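Yeast glycogen phosphorylase (Saccharomyces cerevisiae, PDB 1YGP) is a member of the carbohydrate phosphorylase family, a two-domain enzyme of the GT-B clan that carries pyridoxal-5'-phosphate in a pocket. Local coordinates at residues V230-Y235 with E255-V260; V361-N366 with T397-Y402; K665-L670 with K805-S810. All blocks are in the same frame, centred on the assembly; numbering follows the deposited sequence.

Interaction 1: residues V230-Y235 with E255-V260; sequences VTFYGY and ERVLAV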
# COMPACT_ATOMS: atom_id res chain seq x y z
N VAL A 230 -13.64 6.83 15.58
CA VAL A 230 -14.87 6.05 15.65
C VAL A 230 -14.69 5.20 16.89
O VAL A 230 -13.59 4.68 17.12
CB VAL A 230 -15.00 5.19 14.37
CG1 VAL A 230 -16.10 4.16 14.52
CG2 VAL A 230 -15.40 6.05 13.18
N THR A 231 -15.73 4.97 17.68
CA THR A 231 -15.59 4.36 19.00
C THR A 231 -16.43 3.11 19.16
O THR A 231 -17.54 3.03 18.64
CB THR A 231 -15.99 5.47 20.01
OG1 THR A 231 -14.80 6.24 20.06
CG2 THR A 231 -16.42 5.05 21.39
N PHE A 232 -15.90 2.14 19.88
CA PHE A 232 -16.68 0.94 20.11
C PHE A 232 -16.61 0.61 21.58
O PHE A 232 -15.67 1.03 22.28
CB PHE A 232 -16.12 -0.22 19.31
CG PHE A 232 -16.16 0.03 17.82
CD1 PHE A 232 -17.38 -0.02 17.14
CD2 PHE A 232 -14.98 0.30 17.13
CE1 PHE A 232 -17.40 0.22 15.77
CE2 PHE A 232 -15.01 0.53 15.75
CZ PHE A 232 -16.22 0.49 15.07
N TYR A 233 -17.63 -0.12 22.03
CA TYR A 233 -17.79 -0.61 23.39
C TYR A 233 -17.97 0.58 24.30
O TYR A 233 -18.43 1.65 23.88
CB TYR A 233 -16.56 -1.45 23.79
CG TYR A 233 -16.34 -2.60 22.83
CD1 TYR A 233 -17.20 -3.69 22.84
CD2 TYR A 233 -15.30 -2.54 21.90
CE1 TYR A 233 -17.03 -4.73 21.94
CE2 TYR A 233 -15.12 -3.58 20.99
CZ TYR A 233 -15.99 -4.66 21.02
OH TYR A 233 -15.81 -5.72 20.17
N GLY A 234 -17.63 0.43 25.57
CA GLY A 234 -17.66 1.54 26.49
C GLY A 234 -18.92 1.55 27.32
O GLY A 234 -19.63 0.56 27.43
N TYR A 235 -19.18 2.69 27.93
CA TYR A 235 -20.34 2.84 28.75
C TYR A 235 -20.89 4.22 28.60
O TYR A 235 -20.19 5.15 28.15
CB TYR A 235 -20.00 2.58 30.21
CG TYR A 235 -18.85 3.33 30.85
CD1 TYR A 235 -17.54 2.98 30.54
CD2 TYR A 235 -19.12 4.29 31.82
CE1 TYR A 235 -16.49 3.58 31.21
CE2 TYR A 235 -18.07 4.91 32.50
CZ TYR A 235 -16.75 4.54 32.19
OH TYR A 235 -15.70 5.11 32.89
N GLU A 255 -12.88 1.62 22.69
CA GLU A 255 -11.89 1.40 21.65
C GLU A 255 -12.10 2.53 20.67
O GLU A 255 -13.23 3.04 20.57
CB GLU A 255 -12.17 0.06 21.02
CG GLU A 255 -11.24 -0.42 19.91
CD GLU A 255 -11.56 -1.83 19.41
OE1 GLU A 255 -11.89 -2.68 20.24
OE2 GLU A 255 -11.49 -2.09 18.20
N ARG A 256 -11.06 2.99 19.99
CA ARG A 256 -11.22 4.05 19.01
C ARG A 256 -10.38 3.65 17.84
O ARG A 256 -9.26 3.19 18.04
CB ARG A 256 -10.70 5.43 19.41
CG ARG A 256 -11.23 6.09 20.70
CD ARG A 256 -11.06 7.61 20.70
NE ARG A 256 -9.86 8.04 19.99
CZ ARG A 256 -9.66 9.31 19.60
NH1 ARG A 256 -10.54 10.28 19.87
NH2 ARG A 256 -8.60 9.59 18.85
N VAL A 257 -10.91 3.76 16.64
CA VAL A 257 -10.18 3.44 15.43
C VAL A 257 -10.22 4.72 14.61
O VAL A 257 -10.90 5.67 15.04
CB VAL A 257 -10.83 2.30 14.64
CG1 VAL A 257 -10.62 1.02 15.40
CG2 VAL A 257 -12.34 2.50 14.51
N LEU A 258 -9.53 4.78 13.48
CA LEU A 258 -9.55 6.00 12.70
C LEU A 258 -10.07 5.70 11.33
O LEU A 258 -9.73 4.65 10.79
CB LEU A 258 -8.19 6.60 12.52
CG LEU A 258 -7.56 7.26 13.71
CD1 LEU A 258 -6.32 7.96 13.23
CD2 LEU A 258 -8.48 8.29 14.34
N ALA A 259 -10.85 6.61 10.75
CA ALA A 259 -11.39 6.43 9.43
C ALA A 259 -10.65 7.45 8.58
O ALA A 259 -10.66 8.64 8.87
CB ALA A 259 -12.86 6.73 9.43
N VAL A 260 -9.92 7.01 7.56
CA VAL A 260 -9.19 7.92 6.70
C VAL A 260 -9.93 7.80 5.38
O VAL A 260 -10.23 6.67 4.95
CB VAL A 260 -7.73 7.43 6.62
CG1 VAL A 260 -6.92 8.18 5.58
CG2 VAL A 260 -7.12 7.63 8.00

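Interaction 2: residues V361-N366 with T397-Y402; sequences VAIQLN and TKTFAY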
# COMPACT_ATOMS: atom_id res chain seq x y z
N VAL A 361 -29.92 18.36 3.42
CA VAL A 361 -29.28 17.07 3.26
C VAL A 361 -30.32 16.02 2.93
O VAL A 361 -31.32 15.96 3.63
CB VAL A 361 -28.56 16.69 4.56
CG1 VAL A 361 -27.88 15.35 4.43
CG2 VAL A 361 -27.49 17.70 4.87
N ALA A 362 -30.12 15.15 1.93
CA ALA A 362 -31.02 14.03 1.67
C ALA A 362 -30.17 12.77 1.82
O ALA A 362 -29.18 12.67 1.08
CB ALA A 362 -31.54 14.10 0.25
N ILE A 363 -30.37 11.80 2.71
CA ILE A 363 -29.49 10.64 2.79
C ILE A 363 -30.31 9.42 2.40
O ILE A 363 -31.36 9.15 2.99
CB ILE A 363 -28.91 10.43 4.24
CG1 ILE A 363 -28.26 11.71 4.80
CG2 ILE A 363 -27.86 9.30 4.18
CD1 ILE A 363 -27.61 11.57 6.20
N GLN A 364 -29.85 8.66 1.40
CA GLN A 364 -30.58 7.49 0.95
C GLN A 364 -30.00 6.20 1.52
O GLN A 364 -28.80 5.95 1.42
CB GLN A 364 -30.55 7.42 -0.57
CG GLN A 364 -31.54 6.42 -1.13
CD GLN A 364 -32.99 6.77 -0.84
OE1 GLN A 364 -33.48 7.85 -1.12
NE2 GLN A 364 -33.78 5.88 -0.28
N LEU A 365 -30.79 5.36 2.13
CA LEU A 365 -30.26 4.16 2.71
C LEU A 365 -30.47 3.12 1.64
O LEU A 365 -31.61 2.74 1.32
CB LEU A 365 -31.02 3.77 3.96
CG LEU A 365 -31.20 4.78 5.10
CD1 LEU A 365 -31.51 3.95 6.32
CD2 LEU A 365 -29.95 5.62 5.40
N ASN A 366 -29.38 2.71 0.98
CA ASN A 366 -29.54 1.67 -0.01
C ASN A 366 -29.54 0.35 0.76
O ASN A 366 -28.50 -0.17 1.16
CB ASN A 366 -28.41 1.74 -1.01
CG ASN A 366 -28.56 0.69 -2.09
OD1 ASN A 366 -29.67 0.30 -2.48
ND2 ASN A 366 -27.46 0.14 -2.59
N THR A 397 -36.04 12.21 10.90
CA THR A 397 -37.18 11.73 10.15
C THR A 397 -37.28 12.34 8.76
O THR A 397 -37.43 11.67 7.74
CB THR A 397 -38.34 12.05 11.06
OG1 THR A 397 -38.23 11.09 12.10
CG2 THR A 397 -39.69 12.07 10.38
N LYS A 398 -37.14 13.65 8.70
CA LYS A 398 -37.20 14.31 7.43
C LYS A 398 -35.93 14.16 6.61
O LYS A 398 -35.98 14.42 5.42
CB LYS A 398 -37.51 15.76 7.69
CG LYS A 398 -38.99 15.92 7.94
CD LYS A 398 -39.26 17.41 8.09
CE LYS A 398 -39.37 17.91 9.53
NZ LYS A 398 -40.68 17.59 10.07
N THR A 399 -34.81 13.68 7.15
CA THR A 399 -33.56 13.54 6.41
C THR A 399 -33.46 12.20 5.69
O THR A 399 -32.89 12.12 4.61
CB THR A 399 -32.36 13.71 7.38
OG1 THR A 399 -32.46 14.99 8.01
CG2 THR A 399 -31.03 13.63 6.64
N PHE A 400 -33.99 11.10 6.20
CA PHE A 400 -33.79 9.80 5.58
C PHE A 400 -34.88 9.24 4.68
O PHE A 400 -36.07 9.61 4.76
CB PHE A 400 -33.52 8.77 6.66
CG PHE A 400 -32.25 9.10 7.43
CD1 PHE A 400 -31.01 8.79 6.88
CD2 PHE A 400 -32.33 9.76 8.66
CE1 PHE A 400 -29.85 9.15 7.56
CE2 PHE A 400 -31.16 10.11 9.33
CZ PHE A 400 -29.93 9.81 8.79
N ALA A 401 -34.46 8.36 3.77
CA ALA A 401 -35.36 7.57 2.97
C ALA A 401 -34.68 6.22 2.78
O ALA A 401 -33.45 6.13 2.66
CB ALA A 401 -35.58 8.20 1.61
N TYR A 402 -35.46 5.15 2.70
CA TYR A 402 -34.97 3.78 2.65
C TYR A 402 -35.37 3.04 1.37
O TYR A 402 -36.56 2.99 1.06
CB TYR A 402 -35.54 3.16 3.91
CG TYR A 402 -35.59 1.65 4.03
CD1 TYR A 402 -34.42 0.90 3.92
CD2 TYR A 402 -36.80 1.02 4.32
CE1 TYR A 402 -34.45 -0.47 4.10
CE2 TYR A 402 -36.83 -0.37 4.50
CZ TYR A 402 -35.65 -1.10 4.39
OH TYR A 402 -35.65 -2.47 4.57

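Interaction 3: residues K665-L670 with K805-S810; sequences KLIIKL and KPLVDS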
# COMPACT_ATOMS: atom_id res chain seq x y z
N LYS A 665 -22.09 -24.82 -4.26
CA LYS A 665 -20.81 -25.35 -4.70
C LYS A 665 -20.98 -26.69 -5.43
O LYS A 665 -20.24 -26.93 -6.39
CB LYS A 665 -19.90 -25.49 -3.49
CG LYS A 665 -19.13 -24.20 -3.29
CD LYS A 665 -18.46 -24.17 -1.94
CE LYS A 665 -17.44 -23.05 -1.93
NZ LYS A 665 -16.45 -23.24 -0.87
N LEU A 666 -21.96 -27.54 -5.10
CA LEU A 666 -22.18 -28.77 -5.86
C LEU A 666 -22.62 -28.43 -7.25
O LEU A 666 -22.14 -29.06 -8.20
CB LEU A 666 -23.28 -29.68 -5.33
CG LEU A 666 -22.95 -30.80 -4.36
CD1 LEU A 666 -24.22 -31.57 -4.00
CD2 LEU A 666 -21.94 -31.73 -5.01
N ILE A 667 -23.47 -27.40 -7.39
CA ILE A 667 -24.00 -27.09 -8.70
C ILE A 667 -22.87 -26.63 -9.61
O ILE A 667 -22.85 -27.01 -10.79
CB ILE A 667 -25.10 -26.03 -8.55
CG1 ILE A 667 -26.28 -26.68 -7.82
CG2 ILE A 667 -25.54 -25.51 -9.92
CD1 ILE A 667 -27.52 -25.79 -7.54
N ILE A 668 -21.87 -25.91 -9.08
CA ILE A 668 -20.74 -25.51 -9.90
C ILE A 668 -20.00 -26.76 -10.34
O ILE A 668 -19.67 -26.83 -11.53
CB ILE A 668 -19.83 -24.55 -9.11
CG1 ILE A 668 -20.58 -23.23 -8.85
CG2 ILE A 668 -18.57 -24.27 -9.90
CD1 ILE A 668 -19.85 -22.13 -8.06
N LYS A 669 -19.78 -27.78 -9.50
CA LYS A 669 -19.04 -28.97 -9.91
C LYS A 669 -19.82 -29.69 -11.00
O LYS A 669 -19.27 -30.04 -12.05
CB LYS A 669 -18.80 -29.93 -8.74
CG LYS A 669 -18.04 -31.22 -9.05
CD LYS A 669 -16.71 -30.84 -9.69
CE LYS A 669 -15.92 -31.97 -10.35
NZ LYS A 669 -15.38 -32.86 -9.35
N LEU A 670 -21.14 -29.80 -10.80
CA LEU A 670 -22.00 -30.47 -11.73
C LEU A 670 -21.95 -29.83 -13.11
O LEU A 670 -21.85 -30.60 -14.08
CB LEU A 670 -23.43 -30.45 -11.19
CG LEU A 670 -24.50 -31.49 -11.60
CD1 LEU A 670 -25.65 -30.71 -12.21
CD2 LEU A 670 -23.93 -32.57 -12.53
N LYS A 805 -25.63 -36.64 -5.22
CA LYS A 805 -26.82 -37.16 -4.56
C LYS A 805 -27.60 -36.11 -3.77
O LYS A 805 -28.80 -36.07 -3.99
CB LYS A 805 -26.45 -38.30 -3.61
CG LYS A 805 -27.50 -39.38 -3.71
CD LYS A 805 -27.62 -40.31 -2.52
CE LYS A 805 -28.45 -41.54 -2.88
NZ LYS A 805 -29.68 -41.24 -3.60
N PRO A 806 -27.10 -35.24 -2.89
CA PRO A 806 -27.90 -34.24 -2.17
C PRO A 806 -28.83 -33.39 -3.03
O PRO A 806 -29.95 -33.07 -2.64
CB PRO A 806 -26.87 -33.43 -1.44
CG PRO A 806 -25.85 -34.48 -1.11
CD PRO A 806 -25.72 -35.20 -2.43
N LEU A 807 -28.37 -33.08 -4.25
CA LEU A 807 -29.15 -32.33 -5.22
C LEU A 807 -30.35 -33.17 -5.66
O LEU A 807 -31.50 -32.78 -5.45
CB LEU A 807 -28.23 -32.00 -6.40
CG LEU A 807 -28.73 -31.06 -7.47
CD1 LEU A 807 -29.20 -29.76 -6.84
CD2 LEU A 807 -27.62 -30.80 -8.47
N VAL A 808 -30.12 -34.38 -6.19
CA VAL A 808 -31.17 -35.30 -6.62
C VAL A 808 -32.13 -35.56 -5.48
O VAL A 808 -33.34 -35.41 -5.64
CB VAL A 808 -30.54 -36.62 -7.09
CG1 VAL A 808 -31.59 -37.61 -7.51
CG2 VAL A 808 -29.69 -36.34 -8.29
N ASP A 809 -31.65 -35.87 -4.28
CA ASP A 809 -32.55 -36.08 -3.17
C ASP A 809 -33.25 -34.84 -2.68
O ASP A 809 -34.22 -35.01 -1.92
CB ASP A 809 -31.83 -36.70 -2.00
CG ASP A 809 -31.22 -38.07 -2.27
OD1 ASP A 809 -31.56 -38.72 -3.27
OD2 ASP A 809 -30.38 -38.46 -1.46
N SER A 810 -32.88 -33.61 -2.99
CA SER A 810 -33.68 -32.49 -2.51
C SER A 810 -34.97 -32.47 -3.34
O SER A 810 -36.06 -32.42 -2.75
CB SER A 810 -32.91 -31.17 -2.63
OG SER A 810 -32.51 -30.75 -3.93

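Interaction 1: residues V230-Y235 with E255-V260
The Phe232 ring meets Val257 at its rim: methyl CG2 lies near the ring plane, 3.5 Å from CE2, and the two side chains run at about a right angle. The carboxylate of Glu255 comes to the same ring obliquely. At the edge of the Tyr233 ring sits Glu255 OE1, 3.4 Å from CE2, with carboxylate and ring planes 39° apart; His422 also packs against this ring. Glu255 reaches this place with an extended chain whose CG is trans to the backbone N (chi1 -179°), and it runs alongside Tyr233. Its OE1 forms a salt bridge with Arg307, while Tyr233 OH bonds to Lys330 NZ.

The backbones of strands 221-232 and 255-267 pair antiparallel. Val230-Val257 and Phe232-Glu255 are hydrogen-bonded pairs that flank the non-hydrogen-bonded pair Thr231-Arg256. Val257 N gives a bond of 2.9 Å to Val230 O in the carbonyl plane, whereas Phe232 N sits above the plane of the Glu255 carbonyl, 36° out of it. On one face Thr231 OG1 touches Arg256 CG at 3.6 Å. Val230, Phe232, Glu255 and Val257 share the other, where helix 322-350 covers Phe232 and Val257. The sheet's outermost strand within this chain is thus fixed by backbone bonds and apolar packing, and the Glu255 charge beside the edge of the Tyr233 ring is probably balanced largely by Arg307.

Interaction 2: residues V361-N366 with T397-Y402
The side chains of Ile363 and Phe400 run alongside each other in the same direction, on neighbouring parallel strands of the N-terminal Rossmann-like domain of a GT-B fold. Strand 361-366 is joined to 400-404 by a beta-alpha-beta type crossover through helices 372-384 and 389-399, and the short segments run at 24° to each other. Three backbone bonds hold the pair. Ile363 N donates to the carbonyl O of Thr399, the last residue of helix 389-399, at 3.2 Å and almost straight at the hydrogen (176°); Ala401 N reaches Ile363 O at 3.3 Å; Leu365 N closes on Ala401 O at 2.8 Å. The opposite edge of 361-366 is bonded to strand 98-102, where Ala362 and Gln364 both form backbone hydrogen bonds with Tyr100, so this strand is held from both edges.

Gln364 starts out anti, CG away from the backbone N (chi1 -167°), and bends at chi2, which lays its amide over Ala401. NE2 lies 3.0 Å from Ala401 O, but the angle is too poor for a hydrogen bond, and OE1 is satisfied by Trp873 NE1. The hydroxyl of Thr399 bonds back to Ile395 O in its own helix, leaving methyl CG2 to pack on Ile363 CG1; Tyr402 OH pairs with Asn404 ND2. On the face of Ile363, Leu365 and Phe400 the contact is apolar: Leu365 CD2 stands 3.7 Å from Phe400 CD1, and Ile363 CD1 reaches CE1 of the same ring at 3.6 Å, both obliquely.

Interaction 3: residues K665-L670 with K805-S810
Leu666 and Pro806 meet at about a right angle, methyl CD1 of the leucine lying 4.1 Å from CB of the proline ring. Both residues project toward the opposing helix, as do Leu670 and Leu807. With its first torsion near trans (chi1 -172°), Leu807 spans two residues of helix 662-678 by its forked end: CD1 comes to Ile667 CG1 at 4.4 Å, while CD2 faces Leu670 CD1 at 4.2 Å. Ile667 leaves its helix to one side, but its outer carbons bring it up to Leu807.

The short helical segments cross at -109°, their axes coming within 10.5 Å, and the contact is confined to this small apolar patch. It joins helix 805-813 to a helix that follows parallel-sheet strand 649-654. Helix 615-634 adds to it, Phe620 touching Leu807 and Val619 touching Leu670. Lys805 NZ forms a salt bridge with Asp809 in its own helix and a second with Glu792, outside it; Ser810 OG bonds to Leu807 O at 2.7 Å, in the carbonyl plane and on a lone pair. No hydrogen bond links the two segments, so their mutual hold is purely van der Waals and hydrophobic.

In the fold
Interactions 1 and 2 belong to one mixed sheet, with centres 24 Å apart, yet differ in place and pairing. Interaction 1 secures strand 221-232, outermost within this chain, is partly buried, and mixes antiparallel backbone bonds with a charged carboxylate; interaction 2 is a buried parallel pair inside the sheet, its polar side chains satisfied largely by residues beyond the two segments. Interaction 3 stands apart, about 43 Å from interaction 2 between centres and across the chain's centre from it. There, among helices near the second, parallel sheet, mostly buried apolar side chains alone make the contact. Backbone hydrogen bonds thus bind the two strand pairs, whereas the helix pair depends on apolar packing.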